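Local structure of amino Transferase (Eubacterium rectale, 3ELE) at residues F232-Y246 with R256-D268. The protein probably transfers amino groups between amino acids and keto acids with the help of pyridoxal-5'-phosphate, as a class I and II aminotransferase. Sequence-based numbering, arbitrary orientation.
Sequences FVTKYYDNTLVCYSY and RIGYVLVPDEVYD. With PLP (pyridoxal-5'-phosphate), chain E.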
loop_
_atom_site.group_PDB
_atom_site.type_symbol
_atom_site.label_atom_id
_atom_site.label_comp_id
_atom_site.label_asym_id
_atom_site.label_seq_id
_atom_site.Cartn_x
_atom_site.Cartn_y
_atom_site.Cartn_z
ATOM N N PHE A 232 7.918 -7.946 25.162
ATOM C CA PHE A 232 7.647 -8.489 23.835
ATOM C C PHE A 232 6.474 -9.471 24.001
ATOM O O PHE A 232 6.642 -10.590 24.496
ATOM C CB PHE A 232 8.878 -9.122 23.171
ATOM C CG PHE A 232 8.786 -9.108 21.676
ATOM C CD1 PHE A 232 9.098 -7.948 20.964
ATOM C CD2 PHE A 232 8.314 -10.200 20.985
ATOM C CE1 PHE A 232 8.970 -7.911 19.582
ATOM C CE2 PHE A 232 8.191 -10.169 19.607
ATOM C CZ PHE A 232 8.509 -9.023 18.909
ATOM N N VAL A 233 5.314 -9.043 23.506
ATOM C CA VAL A 233 4.006 -9.685 23.791
ATOM C C VAL A 233 3.847 -11.145 23.357
ATOM O O VAL A 233 3.109 -11.904 24.011
ATOM C CB VAL A 233 2.838 -8.825 23.226
ATOM C CG1 VAL A 233 1.461 -9.404 23.613
ATOM C CG2 VAL A 233 2.947 -7.388 23.731
ATOM N N THR A 234 4.553 -11.535 22.291
ATOM C CA THR A 234 4.475 -12.903 21.743
ATOM C C THR A 234 4.949 -13.940 22.741
ATOM O O THR A 234 4.507 -15.089 22.689
ATOM C CB THR A 234 5.256 -13.064 20.402
ATOM O OG1 THR A 234 6.666 -12.936 20.631
ATOM C CG2 THR A 234 4.761 -12.016 19.354
ATOM N N LYS A 235 5.843 -13.512 23.649
ATOM C CA LYS A 235 6.353 -14.365 24.716
ATOM C C LYS A 235 5.345 -14.661 25.816
ATOM O O LYS A 235 5.547 -15.616 26.569
ATOM C CB LYS A 235 7.588 -13.743 25.361
ATOM C CG LYS A 235 8.717 -13.481 24.375
ATOM C CD LYS A 235 10.107 -13.559 25.058
ATOM C CE LYS A 235 10.274 -12.580 26.186
ATOM N NZ LYS A 235 11.687 -12.563 26.681
ATOM N N TYR A 236 4.311 -13.822 25.930
ATOM C CA TYR A 236 3.269 -13.920 26.965
ATOM C C TYR A 236 1.939 -14.506 26.477
ATOM O O TYR A 236 1.177 -15.066 27.270
ATOM C CB TYR A 236 3.035 -12.514 27.546
ATOM C CG TYR A 236 4.266 -11.944 28.227
ATOM C CD1 TYR A 236 5.227 -11.220 27.498
ATOM C CD2 TYR A 236 4.488 -12.143 29.603
ATOM C CE1 TYR A 236 6.378 -10.702 28.117
ATOM C CE2 TYR A 236 5.640 -11.637 30.233
ATOM C CZ TYR A 236 6.574 -10.916 29.484
ATOM O OH TYR A 236 7.701 -10.430 30.094
ATOM N N TYR A 237 1.650 -14.334 25.185
ATOM C CA TYR A 237 0.422 -14.775 24.585
ATOM C C TYR A 237 0.723 -15.386 23.208
ATOM O O TYR A 237 1.354 -14.755 22.354
ATOM C CB TYR A 237 -0.538 -13.580 24.489
ATOM C CG TYR A 237 -1.958 -13.975 24.153
ATOM C CD1 TYR A 237 -2.727 -14.697 25.067
ATOM C CD2 TYR A 237 -2.548 -13.608 22.943
ATOM C CE1 TYR A 237 -4.045 -15.077 24.780
ATOM C CE2 TYR A 237 -3.879 -13.996 22.645
ATOM C CZ TYR A 237 -4.615 -14.721 23.569
ATOM O OH TYR A 237 -5.905 -15.101 23.294
ATOM N N ASP A 238 0.274 -16.620 23.010
ATOM C CA ASP A 238 0.556 -17.357 21.777
ATOM C C ASP A 238 -0.040 -16.694 20.531
ATOM O O ASP A 238 0.695 -16.381 19.594
ATOM C CB ASP A 238 0.106 -18.817 21.912
ATOM C CG ASP A 238 1.026 -19.649 22.796
ATOM O OD1 ASP A 238 2.152 -19.225 23.147
ATOM O OD2 ASP A 238 0.614 -20.766 23.122
ATOM N N ASN A 239 -1.340 -16.416 20.577
ATOM C CA ASN A 239 -2.076 -15.769 19.464
ATOM C C ASN A 239 -1.896 -14.248 19.454
ATOM O O ASN A 239 -2.794 -13.489 19.740
ATOM C CB ASN A 239 -3.554 -16.199 19.488
ATOM C CG ASN A 239 -3.732 -17.673 19.159
ATOM O OD1 ASN A 239 -3.235 -18.143 18.148
ATOM N ND2 ASN A 239 -4.451 -18.396 20.003
ATOM N N THR A 240 -0.694 -13.826 19.088
ATOM C CA THR A 240 -0.326 -12.422 19.016
ATOM C C THR A 240 0.217 -12.158 17.630
ATOM O O THR A 240 1.060 -12.923 17.147
ATOM C CB THR A 240 0.764 -12.107 20.034
ATOM O OG1 THR A 240 0.291 -12.413 21.342
ATOM C CG2 THR A 240 1.258 -10.602 19.969
ATOM N N LEU A 241 -0.298 -11.099 17.003
ATOM C CA LEU A 241 0.182 -10.564 15.734
ATOM C C LEU A 241 0.833 -9.247 16.096
ATOM O O LEU A 241 0.227 -8.467 16.829
ATOM C CB LEU A 241 -0.974 -10.333 14.759
ATOM C CG LEU A 241 -1.619 -11.601 14.197
ATOM C CD1 LEU A 241 -2.995 -11.315 13.583
ATOM C CD2 LEU A 241 -0.661 -12.254 13.184
ATOM N N VAL A 242 2.069 -9.016 15.637
ATOM C CA VAL A 242 2.796 -7.769 15.911
ATOM C C VAL A 242 2.866 -6.955 14.629
ATOM O O VAL A 242 3.214 -7.492 13.586
ATOM C CB VAL A 242 4.207 -8.006 16.497
ATOM C CG1 VAL A 242 4.932 -6.662 16.730
ATOM C CG2 VAL A 242 4.109 -8.824 17.814
ATOM N N CYS A 243 2.479 -5.679 14.731
ATOM C CA CYS A 243 2.497 -4.702 13.645
ATOM C C CYS A 243 3.550 -3.689 14.037
ATOM O O CYS A 243 3.469 -3.084 15.121
ATOM C CB CYS A 243 1.136 -4.011 13.495
ATOM S SG CYS A 243 -0.167 -5.158 13.020
ATOM N N TYR A 244 4.536 -3.525 13.167
ATOM C CA TYR A 244 5.624 -2.627 13.397
ATOM C C TYR A 244 5.909 -1.814 12.130
ATOM O O TYR A 244 5.482 -2.179 11.038
ATOM C CB TYR A 244 6.842 -3.457 13.828
ATOM C CG TYR A 244 8.031 -2.604 14.191
ATOM C CD1 TYR A 244 8.100 -1.950 15.435
ATOM C CD2 TYR A 244 9.054 -2.369 13.259
ATOM C CE1 TYR A 244 9.174 -1.130 15.756
ATOM C CE2 TYR A 244 10.139 -1.547 13.572
ATOM C CZ TYR A 244 10.201 -0.936 14.818
ATOM O OH TYR A 244 11.282 -0.129 15.103
ATOM N N SER A 245 6.551 -0.670 12.311
ATOM C CA SER A 245 7.059 0.122 11.209
ATOM C C SER A 245 8.267 0.922 11.679
ATOM O O SER A 245 8.467 1.107 12.879
ATOM C CB SER A 245 5.991 1.036 10.622
ATOM O OG SER A 245 5.799 2.206 11.394
ATOM N N TYR A 246 9.048 1.394 10.710
ATOM C CA TYR A 246 10.244 2.211 10.957
ATOM C C TYR A 246 9.955 3.720 10.880
ATOM O O TYR A 246 10.883 4.521 10.799
ATOM C CB TYR A 246 11.373 1.776 10.004
ATOM C CG TYR A 246 11.779 0.340 10.247
ATOM C CD1 TYR A 246 11.110 -0.710 9.606
ATOM C CD2 TYR A 246 12.796 0.015 11.153
ATOM C CE1 TYR A 246 11.451 -2.040 9.840
ATOM C CE2 TYR A 246 13.157 -1.345 11.392
ATOM C CZ TYR A 246 12.470 -2.355 10.733
ATOM O OH TYR A 246 12.774 -3.688 10.927
ATOM N N ARG A 256 7.217 4.317 4.107
ATOM C CA ARG A 256 6.260 3.196 4.111
ATOM C C ARG A 256 6.951 1.832 4.178
ATOM O O ARG A 256 7.013 1.101 3.194
ATOM C CB ARG A 256 5.295 3.287 2.886
ATOM C CG ARG A 256 4.766 4.685 2.538
ATOM C CD ARG A 256 4.260 5.438 3.747
ATOM N NE ARG A 256 3.158 4.762 4.407
ATOM C CZ ARG A 256 2.931 4.672 5.719
ATOM N NH1 ARG A 256 3.787 5.106 6.623
ATOM N NH2 ARG A 256 1.841 4.031 6.130
ATOM N N ILE A 257 7.519 1.524 5.336
ATOM C CA ILE A 257 8.189 0.232 5.544
ATOM C C ILE A 257 7.944 -0.291 6.960
ATOM O O ILE A 257 8.227 0.375 7.955
ATOM C CB ILE A 257 9.701 0.323 5.168
ATOM C CG1 ILE A 257 10.410 -1.039 5.313
ATOM C CG2 ILE A 257 10.412 1.456 5.960
ATOM C CD1 ILE A 257 9.864 -2.150 4.461
ATOM N N GLY A 258 7.375 -1.484 7.037
ATOM C CA GLY A 258 7.139 -2.115 8.306
ATOM C C GLY A 258 6.922 -3.592 8.125
ATOM O O GLY A 258 7.353 -4.168 7.126
ATOM N N TYR A 259 6.235 -4.201 9.077
ATOM C CA TYR A 259 5.960 -5.624 8.980
ATOM C C TYR A 259 4.824 -6.078 9.861
ATOM O O TYR A 259 4.349 -5.324 10.723
ATOM C CB TYR A 259 7.217 -6.468 9.298
ATOM C CG TYR A 259 7.818 -6.316 10.698
ATOM C CD1 TYR A 259 7.219 -6.920 11.824
ATOM C CD2 TYR A 259 9.016 -5.617 10.895
ATOM C CE1 TYR A 259 7.773 -6.804 13.104
ATOM C CE2 TYR A 259 9.591 -5.513 12.183
ATOM C CZ TYR A 259 8.957 -6.113 13.275
ATOM O OH TYR A 259 9.491 -6.013 14.540
ATOM N N VAL A 260 4.391 -7.305 9.570
ATOM C CA VAL A 260 3.466 -8.083 10.371
ATOM C C VAL A 260 4.288 -9.326 10.770
ATOM O O VAL A 260 4.864 -10.014 9.909
ATOM C CB VAL A 260 2.193 -8.513 9.631
ATOM C CG1 VAL A 260 1.366 -9.466 10.518
ATOM C CG2 VAL A 260 1.347 -7.276 9.248
ATOM N N LEU A 261 4.337 -9.597 12.068
ATOM C CA LEU A 261 5.067 -10.733 12.608
ATOM C C LEU A 261 4.030 -11.773 13.001
ATOM O O LEU A 261 3.132 -11.467 13.802
ATOM C CB LEU A 261 5.875 -10.274 13.813
ATOM C CG LEU A 261 6.652 -11.262 14.667
ATOM C CD1 LEU A 261 7.623 -12.069 13.855
ATOM C CD2 LEU A 261 7.343 -10.470 15.776
ATOM N N VAL A 262 4.134 -12.970 12.413
ATOM C CA VAL A 262 3.211 -14.110 12.680
ATOM C C VAL A 262 4.002 -15.260 13.379
ATOM O O VAL A 262 4.621 -16.078 12.689
ATOM C CB VAL A 262 2.535 -14.622 11.379
ATOM C CG1 VAL A 262 1.520 -15.733 11.686
ATOM C CG2 VAL A 262 1.818 -13.489 10.645
ATOM N N PRO A 263 3.969 -15.344 14.734
ATOM C CA PRO A 263 4.695 -16.427 15.451
ATOM C C PRO A 263 4.247 -17.842 15.093
ATOM O O PRO A 263 3.119 -18.033 14.653
ATOM C CB PRO A 263 4.382 -16.144 16.938
ATOM C CG PRO A 263 3.946 -14.731 16.975
ATOM C CD PRO A 263 3.270 -14.467 15.687
ATOM N N ASP A 264 5.131 -18.813 15.293
ATOM C CA ASP A 264 4.800 -20.218 15.087
ATOM C C ASP A 264 3.769 -20.710 16.111
ATOM O O ASP A 264 2.984 -21.592 15.786
ATOM C CB ASP A 264 6.055 -21.131 15.120
ATOM C CG ASP A 264 6.902 -21.052 13.848
ATOM O OD1 ASP A 264 6.601 -20.274 12.913
ATOM O OD2 ASP A 264 7.900 -21.803 13.787
ATOM N N GLU A 265 3.729 -20.090 17.299
ATOM C CA GLU A 265 2.841 -20.508 18.395
ATOM C C GLU A 265 1.393 -20.069 18.261
ATOM O O GLU A 265 0.598 -20.388 19.125
ATOM C CB GLU A 265 3.402 -20.114 19.780
ATOM C CG GLU A 265 4.722 -20.820 20.152
ATOM C CD GLU A 265 5.919 -20.360 19.335
ATOM O OE1 GLU A 265 5.945 -19.190 18.905
ATOM O OE2 GLU A 265 6.837 -21.161 19.116
ATOM N N VAL A 266 1.037 -19.333 17.207
ATOM C CA VAL A 266 -0.371 -19.043 16.914
ATOM C C VAL A 266 -1.047 -20.389 16.612
ATOM O O VAL A 266 -0.349 -21.347 16.231
ATOM C CB VAL A 266 -0.585 -18.038 15.745
ATOM C CG1 VAL A 266 -0.079 -16.659 16.135
ATOM C CG2 VAL A 266 0.068 -18.512 14.436
ATOM N N TYR A 267 -2.371 -20.451 16.801
ATOM C CA TYR A 267 -3.200 -21.674 16.629
ATOM C C TYR A 267 -2.830 -22.515 15.383
ATOM O O TYR A 267 -2.793 -23.741 15.453
ATOM C CB TYR A 267 -4.727 -21.313 16.625
ATOM C CG TYR A 267 -5.175 -20.722 15.304
ATOM C CD1 TYR A 267 -4.742 -19.434 14.893
ATOM C CD2 TYR A 267 -5.919 -21.477 14.399
ATOM C CE1 TYR A 267 -5.090 -18.919 13.637
ATOM C CE2 TYR A 267 -6.270 -20.961 13.149
ATOM C CZ TYR A 267 -5.852 -19.673 12.780
ATOM O OH TYR A 267 -6.198 -19.148 11.556
ATOM N N ASP A 268 -2.543 -21.833 14.267
ATOM C CA ASP A 268 -2.167 -22.457 12.987
ATOM C C ASP A 268 -1.404 -21.391 12.161
ATOM O O ASP A 268 -2.015 -20.606 11.444
ATOM C CB ASP A 268 -3.436 -22.985 12.264
ATOM C CG ASP A 268 -3.128 -23.884 11.062
ATOM O OD1 ASP A 268 -2.080 -23.743 10.393
ATOM O OD2 ASP A 268 -3.971 -24.760 10.781
HETATM N N1 PLP E . -0.204 3.365 15.166
HETATM C C2 PLP E . -0.135 4.485 15.997
HETATM C C2A PLP E . -0.569 4.364 17.423
HETATM C C3 PLP E . 0.367 5.708 15.505
HETATM O O3 PLP E . 0.455 6.809 16.321
HETATM C C4 PLP E . 0.767 5.821 14.153
HETATM C C4A PLP E . 0.858 7.232 13.601
HETATM O O4A PLP E . -0.147 7.784 13.152
HETATM C C5 PLP E . 0.688 4.660 13.324
HETATM C C6 PLP E . 0.196 3.437 13.842
HETATM C C5A PLP E . 1.058 4.674 11.855
HETATM O O4P PLP E . 2.388 4.341 11.609
HETATM P P PLP E . 2.842 4.188 10.070
HETATM O O1P PLP E . 3.886 3.116 9.953
HETATM O O2P PLP E . 3.491 5.466 9.623
HETATM O O3P PLP E . 1.691 3.870 9.173
HETATM O O HOH W 1 5.598 -16.818 20.349
#
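The phosphate of pyridoxal-5'-phosphate is gripped from both segments: Ser245 OG donates to PLP O1P at 2.6 Å, while Arg256 reaches in edge-on, NH1 to PLP O2P (3.0 Å) and NH2 to PLP O3P. The arginine chain bends at chi2 and chi3 to bring its guanidinium back to the cofactor, and its charge probably offsets that of the phosphate; Tyr72 of the second subunit also bonds to PLP. Behind this site, strands 240-245 and 258-261 run antiparallel, with Val242 and Leu261, then Tyr244 and Tyr259, as hydrogen-bonded pairs. In the mixed seven-stranded sheet of the fold type I large domain, 258-261 is the one antiparallel strand, set between 240-245 and 102-105. On the face carrying the tyrosines, Tyr259 swings its CG between backbone N and carbonyl carbon (chi1 61°), which lays the ring under Tyr244, whose CB sits over its face 3.7 Å from the centroid. The two rings meet obliquely, planes at 31°, and Tyr246 OH comes to the edge of Tyr259. Replacing Tyr259 by an alanine would probably leave Tyr244 CB without the ring beneath it and open a gap beside Ile85 and Leu89 of helix 79-93. Further along, Leu261 CD2 meets the edge of Phe232 at CZ, 3.6 Å away. At the far end Asn239 OD1 accepts from Tyr267 N (2.8 Å), in the carbonyl plane.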